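Long-range contacts in HIT family hydrolase (Legionella pneumophila subsp. pneumophila, PDB 6D6J), which binds zinc and is probably a nucleotide-processing hydrolase of the histidine triad (HIT) family: residues Cys11-Ile16 / Val103-Leu108; Ile32-Asp37 / Leu46-Lys51. One frame throughout, in Å; residues are numbered along the deposited sequence. Where two conformers were deposited one is given.

Interaction 1: Cys11-Ile16 / Val103-Leu108. With ZN (zinc ion), chain G.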
loop_
_atom_site.group_PDB
_atom_site.type_symbol
_atom_site.label_atom_id
_atom_site.label_comp_id
_atom_site.label_asym_id
_atom_site.label_seq_id
_atom_site.Cartn_x
_atom_site.Cartn_y
_atom_site.Cartn_z
ATOM N N CYS B 11 11.842 18.868 -6.046
ATOM C CA CYS B 11 10.830 17.891 -5.641
ATOM C C CYS B 11 9.789 18.560 -4.742
ATOM O O CYS B 11 10.132 19.123 -3.701
ATOM C CB CYS B 11 11.507 16.741 -4.903
ATOM S SG CYS B 11 10.319 15.599 -4.144
ATOM N N LEU B 12 8.511 18.470 -5.129
ATOM C CA LEU B 12 7.446 19.118 -4.366
ATOM C C LEU B 12 7.378 18.594 -2.936
ATOM O O LEU B 12 7.163 19.366 -1.988
ATOM C CB LEU B 12 6.111 18.861 -5.063
ATOM C CG LEU B 12 4.872 19.469 -4.412
ATOM C CD1 LEU B 12 4.953 20.968 -4.525
ATOM C CD2 LEU B 12 3.604 18.975 -5.089
ATOM N N PHE B 13 7.546 17.283 -2.753
ATOM C CA PHE B 13 7.399 16.729 -1.415
ATOM C C PHE B 13 8.601 17.023 -0.536
ATOM O O PHE B 13 8.430 17.196 0.677
ATOM C CB PHE B 13 7.085 15.235 -1.484
ATOM C CG PHE B 13 5.680 14.927 -1.977
ATOM C CD1 PHE B 13 4.772 15.940 -2.266
ATOM C CD2 PHE B 13 5.285 13.620 -2.173
ATOM C CE1 PHE B 13 3.481 15.644 -2.714
ATOM C CE2 PHE B 13 3.993 13.319 -2.636
ATOM C CZ PHE B 13 3.094 14.331 -2.907
ATOM N N CYS B 14 9.808 17.120 -1.118
ATOM C CA CYS B 14 10.933 17.616 -0.336
ATOM C C CYS B 14 10.682 19.048 0.106
ATOM O O CYS B 14 10.976 19.416 1.250
ATOM C CB CYS B 14 12.229 17.513 -1.142
ATOM S SG CYS B 14 12.938 15.829 -1.215
ATOM N N LYS B 15 10.122 19.873 -0.780
ATOM C CA LYS B 15 9.815 21.247 -0.393
ATOM C C LYS B 15 8.815 21.300 0.752
ATOM O O LYS B 15 8.976 22.106 1.684
ATOM C CB LYS B 15 9.320 22.044 -1.593
ATOM C CG LYS B 15 10.415 22.337 -2.614
ATOM C CD LYS B 15 9.844 23.088 -3.809
ATOM C CE LYS B 15 10.861 23.262 -4.928
ATOM N NZ LYS B 15 10.231 23.823 -6.159
ATOM N N ILE B 16 7.779 20.454 0.707
ATOM C CA ILE B 16 6.831 20.385 1.813
ATOM C C ILE B 16 7.536 19.937 3.084
ATOM O O ILE B 16 7.339 20.516 4.158
ATOM C CB ILE B 16 5.650 19.466 1.449
ATOM C CG1 ILE B 16 4.790 20.143 0.365
ATOM C CG2 ILE B 16 4.809 19.133 2.688
ATOM C CD1 ILE B 16 3.664 19.277 -0.208
ATOM N N VAL B 103 4.167 12.639 -8.627
ATOM C CA VAL B 103 5.243 13.238 -7.851
ATOM C C VAL B 103 6.228 12.129 -7.535
ATOM O O VAL B 103 5.859 11.104 -6.938
ATOM C CB VAL B 103 4.716 13.897 -6.565
ATOM C CG1 VAL B 103 5.873 14.435 -5.733
ATOM C CG2 VAL B 103 3.757 15.024 -6.899
ATOM N N TYR B 104 7.487 12.339 -7.922
ATOM C CA TYR B 104 8.522 11.305 -7.829
ATOM C C TYR B 104 9.271 11.368 -6.489
ATOM O O TYR B 104 10.487 11.513 -6.398
ATOM C CB TYR B 104 9.410 11.299 -9.083
ATOM C CG TYR B 104 8.631 10.639 -10.191
ATOM C CD1 TYR B 104 7.739 11.356 -10.977
ATOM C CD2 TYR B 104 8.672 9.262 -10.350
ATOM C CE1 TYR B 104 6.953 10.713 -11.933
ATOM C CE2 TYR B 104 7.919 8.623 -11.288
ATOM C CZ TYR B 104 7.063 9.340 -12.084
ATOM O OH TYR B 104 6.308 8.662 -13.012
ATOM N N HIS B 105 8.476 11.222 -5.424
ATOM C CA HIS B 105 8.940 11.043 -4.049
ATOM C C HIS B 105 7.896 10.122 -3.436
ATOM O O HIS B 105 6.704 10.436 -3.493
ATOM C CB HIS B 105 8.965 12.406 -3.350
ATOM C CG HIS B 105 9.461 12.385 -1.931
ATOM N ND1 HIS B 105 10.432 13.261 -1.477
ATOM C CD2 HIS B 105 9.069 11.666 -0.850
ATOM C CE1 HIS B 105 10.625 13.064 -0.183
ATOM N NE2 HIS B 105 9.800 12.114 0.226
ATOM N N ILE B 106 8.316 8.971 -2.898
ATOM C CA ILE B 106 7.334 7.966 -2.506
ATOM C C ILE B 106 6.335 8.537 -1.506
ATOM O O ILE B 106 6.663 9.360 -0.637
ATOM C CB ILE B 106 7.964 6.644 -2.027
ATOM C CG1 ILE B 106 8.870 6.849 -0.821
ATOM C CG2 ILE B 106 8.729 5.980 -3.141
ATOM C CD1 ILE B 106 9.355 5.534 -0.231
ATOM N N HIS B 107 5.091 8.083 -1.639
ATOM C CA HIS B 107 4.013 8.541 -0.777
ATOM C C HIS B 107 2.963 7.451 -0.697
ATOM O O HIS B 107 2.572 6.867 -1.707
ATOM C CB HIS B 107 3.392 9.858 -1.270
ATOM C CG HIS B 107 3.052 9.876 -2.731
ATOM N ND1 HIS B 107 4.014 9.987 -3.714
ATOM C CD2 HIS B 107 1.859 9.884 -3.371
ATOM C CE1 HIS B 107 3.430 10.026 -4.899
ATOM N NE2 HIS B 107 2.122 9.956 -4.722
ATOM N N LEU B 108 2.506 7.186 0.511
ATOM C CA LEU B 108 1.389 6.278 0.733
ATOM C C LEU B 108 0.111 7.105 0.850
ATOM O O LEU B 108 0.031 8.022 1.682
ATOM C CB LEU B 108 1.622 5.484 2.017
ATOM C CG LEU B 108 0.560 4.451 2.400
ATOM C CD1 LEU B 108 0.343 3.476 1.253
ATOM C CD2 LEU B 108 1.043 3.691 3.629
HETATM ZN ZN ZN G . 11.641 14.542 -2.596
#

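Interaction 2: Ile32-Asp37 / Leu46-Lys51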
loop_
_atom_site.group_PDB
_atom_site.type_symbol
_atom_site.label_atom_id
_atom_site.label_comp_id
_atom_site.label_asym_id
_atom_site.label_seq_id
_atom_site.Cartn_x
_atom_site.Cartn_y
_atom_site.Cartn_z
ATOM N N ILE B 32 9.453 10.594 9.171
ATOM C CA ILE B 32 8.215 10.456 8.418
ATOM C C ILE B 32 7.390 11.717 8.614
ATOM O O ILE B 32 7.383 12.306 9.702
ATOM C CB ILE B 32 7.448 9.189 8.882
ATOM C CG1 ILE B 32 8.210 7.932 8.436
ATOM C CG2 ILE B 32 5.984 9.188 8.398
ATOM C CD1 ILE B 32 7.770 6.650 9.078
ATOM N N LEU B 33 6.697 12.138 7.556
ATOM C CA LEU B 33 5.777 13.263 7.612
ATOM C C LEU B 33 4.463 12.848 6.966
ATOM O O LEU B 33 4.461 12.113 5.972
ATOM C CB LEU B 33 6.366 14.441 6.811
ATOM C CG LEU B 33 5.641 15.779 6.875
ATOM C CD1 LEU B 33 5.850 16.416 8.252
ATOM C CD2 LEU B 33 6.122 16.699 5.783
ATOM N N ALA B 34 3.345 13.316 7.513
ATOM C CA ALA B 34 2.045 13.066 6.901
ATOM C C ALA B 34 1.293 14.376 6.775
ATOM O O ALA B 34 1.336 15.215 7.679
ATOM C CB ALA B 34 1.203 12.061 7.684
ATOM N N PHE B 35 0.602 14.547 5.653
ATOM C CA PHE B 35 -0.075 15.805 5.363
ATOM C C PHE B 35 -1.253 15.538 4.437
ATOM O O PHE B 35 -1.351 14.479 3.807
ATOM C CB PHE B 35 0.901 16.853 4.780
ATOM C CG PHE B 35 1.655 16.384 3.568
ATOM C CD1 PHE B 35 2.838 15.671 3.704
ATOM C CD2 PHE B 35 1.195 16.677 2.290
ATOM C CE1 PHE B 35 3.533 15.242 2.581
ATOM C CE2 PHE B 35 1.888 16.242 1.170
ATOM C CZ PHE B 35 3.054 15.529 1.320
ATOM N N ARG B 36 -2.155 16.512 4.342
ATOM C CA ARG B 36 -3.308 16.341 3.462
ATOM C C ARG B 36 -2.926 16.439 1.986
ATOM O O ARG B 36 -2.152 17.312 1.584
ATOM C CB ARG B 36 -4.346 17.423 3.734
ATOM C CG ARG B 36 -5.045 17.317 5.081
ATOM C CD ARG B 36 -6.150 18.342 5.160
ATOM N NE ARG B 36 -6.970 18.210 6.352
ATOM C CZ ARG B 36 -8.117 18.864 6.497
ATOM N NH1 ARG B 36 -8.522 19.693 5.541
ATOM N NH2 ARG B 36 -8.846 18.700 7.587
ATOM N N ASP B 37 -3.522 15.578 1.162
ATOM C CA ASP B 37 -3.458 15.769 -0.288
ATOM C C ASP B 37 -4.350 16.952 -0.654
ATOM O O ASP B 37 -5.512 17.001 -0.246
ATOM C CB ASP B 37 -3.956 14.490 -0.976
ATOM C CG ASP B 37 -3.680 14.447 -2.471
ATOM O OD1 ASP B 37 -3.837 15.458 -3.175
ATOM O OD2 ASP B 37 -3.346 13.351 -2.959
ATOM N N LEU B 46 -5.072 11.548 2.994
ATOM C CA LEU B 46 -3.795 11.911 3.588
ATOM C C LEU B 46 -2.668 11.231 2.823
ATOM O O LEU B 46 -2.857 10.192 2.182
ATOM C CB LEU B 46 -3.769 11.533 5.078
ATOM C CG LEU B 46 -4.931 12.159 5.877
ATOM C CD1 LEU B 46 -5.032 11.588 7.276
ATOM C CD2 LEU B 46 -4.837 13.683 5.932
ATOM N N LEU B 47 -1.484 11.827 2.915
ATOM C CA LEU B 47 -0.266 11.309 2.302
ATOM C C LEU B 47 0.765 11.098 3.398
ATOM O O LEU B 47 0.965 11.982 4.238
ATOM C CB LEU B 47 0.293 12.328 1.301
ATOM C CG LEU B 47 -0.671 12.672 0.165
ATOM C CD1 LEU B 47 -0.156 13.823 -0.682
ATOM C CD2 LEU B 47 -0.940 11.454 -0.692
ATOM N N ILE B 48 1.411 9.933 3.407
ATOM C CA ILE B 48 2.462 9.620 4.375
ATOM C C ILE B 48 3.742 9.423 3.577
ATOM O O ILE B 48 3.789 8.586 2.661
ATOM C CB ILE B 48 2.133 8.386 5.243
ATOM C CG1 ILE B 48 0.756 8.499 5.948
ATOM C CG2 ILE B 48 3.221 8.200 6.306
ATOM C CD1 ILE B 48 -0.458 8.105 5.133
ATOM N N ILE B 49 4.763 10.215 3.893
ATOM C CA ILE B 49 6.001 10.226 3.104
ATOM C C ILE B 49 7.219 10.020 3.993
ATOM O O ILE B 49 7.216 10.415 5.174
ATOM C CB ILE B 49 6.174 11.521 2.278
ATOM C CG1 ILE B 49 6.488 12.754 3.161
ATOM C CG2 ILE B 49 4.969 11.752 1.393
ATOM C CD1 ILE B 49 6.986 13.938 2.361
ATOM N N PRO B 50 8.297 9.458 3.457
ATOM C CA PRO B 50 9.593 9.603 4.129
ATOM C C PRO B 50 10.105 11.028 3.968
ATOM O O PRO B 50 9.858 11.683 2.951
ATOM C CB PRO B 50 10.487 8.622 3.360
ATOM C CG PRO B 50 9.948 8.646 1.952
ATOM C CD PRO B 50 8.440 8.896 2.098
ATOM N N LYS B 51 10.849 11.509 4.969
ATOM C CA LYS B 51 11.573 12.764 4.778
ATOM C C LYS B 51 12.743 12.580 3.807
ATOM O O LYS B 51 13.067 13.487 3.037
ATOM C CB LYS B 51 12.004 13.314 6.138
ATOM C CG LYS B 51 10.836 13.795 6.990
ATOM C CD LYS B 51 11.323 14.274 8.365
ATOM C CE LYS B 51 10.245 15.012 9.099
ATOM N NZ LYS B 51 10.752 15.508 10.408
#

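Interaction 1: Cys11-Ile16 / Val103-Leu108
His105 and Cys11 both turn their side chains away from their own backbone N (chi1 -178° and 171°), which swings the His105 imidazole toward the start of helix 12-17, where the sulfurs of Cys11 and Cys14 wait. A zinc ion fills the gap between them. Cys11 SG and Cys14 SG each sit 2.3 Å from the metal, and His105 ND1 binds it at 2.1 Å; His53 supplies the fourth ligand. Both sulfurs lie at the edge of the His105 ring, near its plane, as expected of thiolates sharing a metal with the ring nitrogen. The other nitrogen, NE2, hydrogen-bonds to the carbonyl oxygen of Pro50; with metal on one nitrogen and a hydrogen bond on the other, the ring's rotation is fixed. Cys11 SG has a second task as the N-cap of the helix, accepting Cys14 N at 3.4 Å, a bond that would be expected to spread some of the thiolate's charge.

This is a CxxC zinc site of Cys2His2 type, and its His105 opens the predicted histidine triad motif of the HIT family, tying the N-terminal helix to the loop that enters strand 108-112. Beside the metal, Phe13 makes the apolar half of the contact. Its CB lies over one face of the His105 ring, and Val103 CG1 stands almost centrally over the phenyl face, 3.6 Å from the ring centroid. The CE2 edge of the phenyl meets His107, the predicted nucleotidylated histidine, in a T-shaped pair: CE2 points at the imidazole face and the planes stand at 88°. A short bond from His107 ND1 to His105 O (2.7 Å) lies in the carbonyl plane and nearly in the plane of the imidazole, so the zinc ligand's own backbone orients the predicted catalytic ring.

Interaction 2: Ile32-Asp37 / Leu46-Lys51
Phe35 lays its ring back over the neighbouring strand, coming to rest between Leu47 and Ile49. Its CG sits between the backbone N and the carbonyl carbon (chi1 55°), a rotamer that folds the phenyl across the strand pair with one face above Leu47 CB and Leu47 O. Leu47 CD1 touches Phe35 CE2 at 3.7 Å, while the Ile49 side chain, set at about a right angle to that of Phe35, brings CD1 to the ring edge, 3.7 Å from CE1 and near the ring plane. Further along the same face, Leu33 CB meets Ile49 CG1. Asp37 crosses Leu47 at a slant, its CB near Leu47 CG and its OD2 near CD2, with OD1 hydrogen-bonded to Arg39 N.

The other face carries Ile32, Ala34 and Ile48. Ile32 CG2 and Ile48 CG2 meet methyl to methyl at 3.6 Å, and Ala34 CB lies against Ile48 CG1; helix 62-81 covers Ala34 and Ile48 on this side. Between the two faces, Leu33 with Ile49 and Phe35 with Leu47 form hydrogen-bonded pairs, two bonds each. Ala34 CA comes within 3.1 Å of Leu47 O, a close CA-H...O contact.

Segments 32-36 and 46-50 run at 161° to each other and belong to the beta hairpin of strands 32-36 and 44-50 in the antiparallel sheet of the HIT fold; the latter strand borders strand 108-112, at whose start the predicted histidine triad motif ends.

Interaction 2 lies deep in the sheet, with most of its touching residues buried and backbone hydrogen bonds backed by apolar packing. Interaction 1 is only partly buried: it fastens a short helix to a loop through a metal and an edge-to-face ring pair rather than through direct hydrogen bonds between its segments. The two share a border. Strand 44-50 serves both, through the hydrogen bond from the zinc ligand to Pro50 and through Leu108 N, which reaches Ile48 O at 2.9 Å; Phe13 on Phe35 links the helix to strand 32-36. Ile49 of interaction 2 reaches toward interaction 1, its side chain about 4 Å from those of His105 and the predicted catalytic His107.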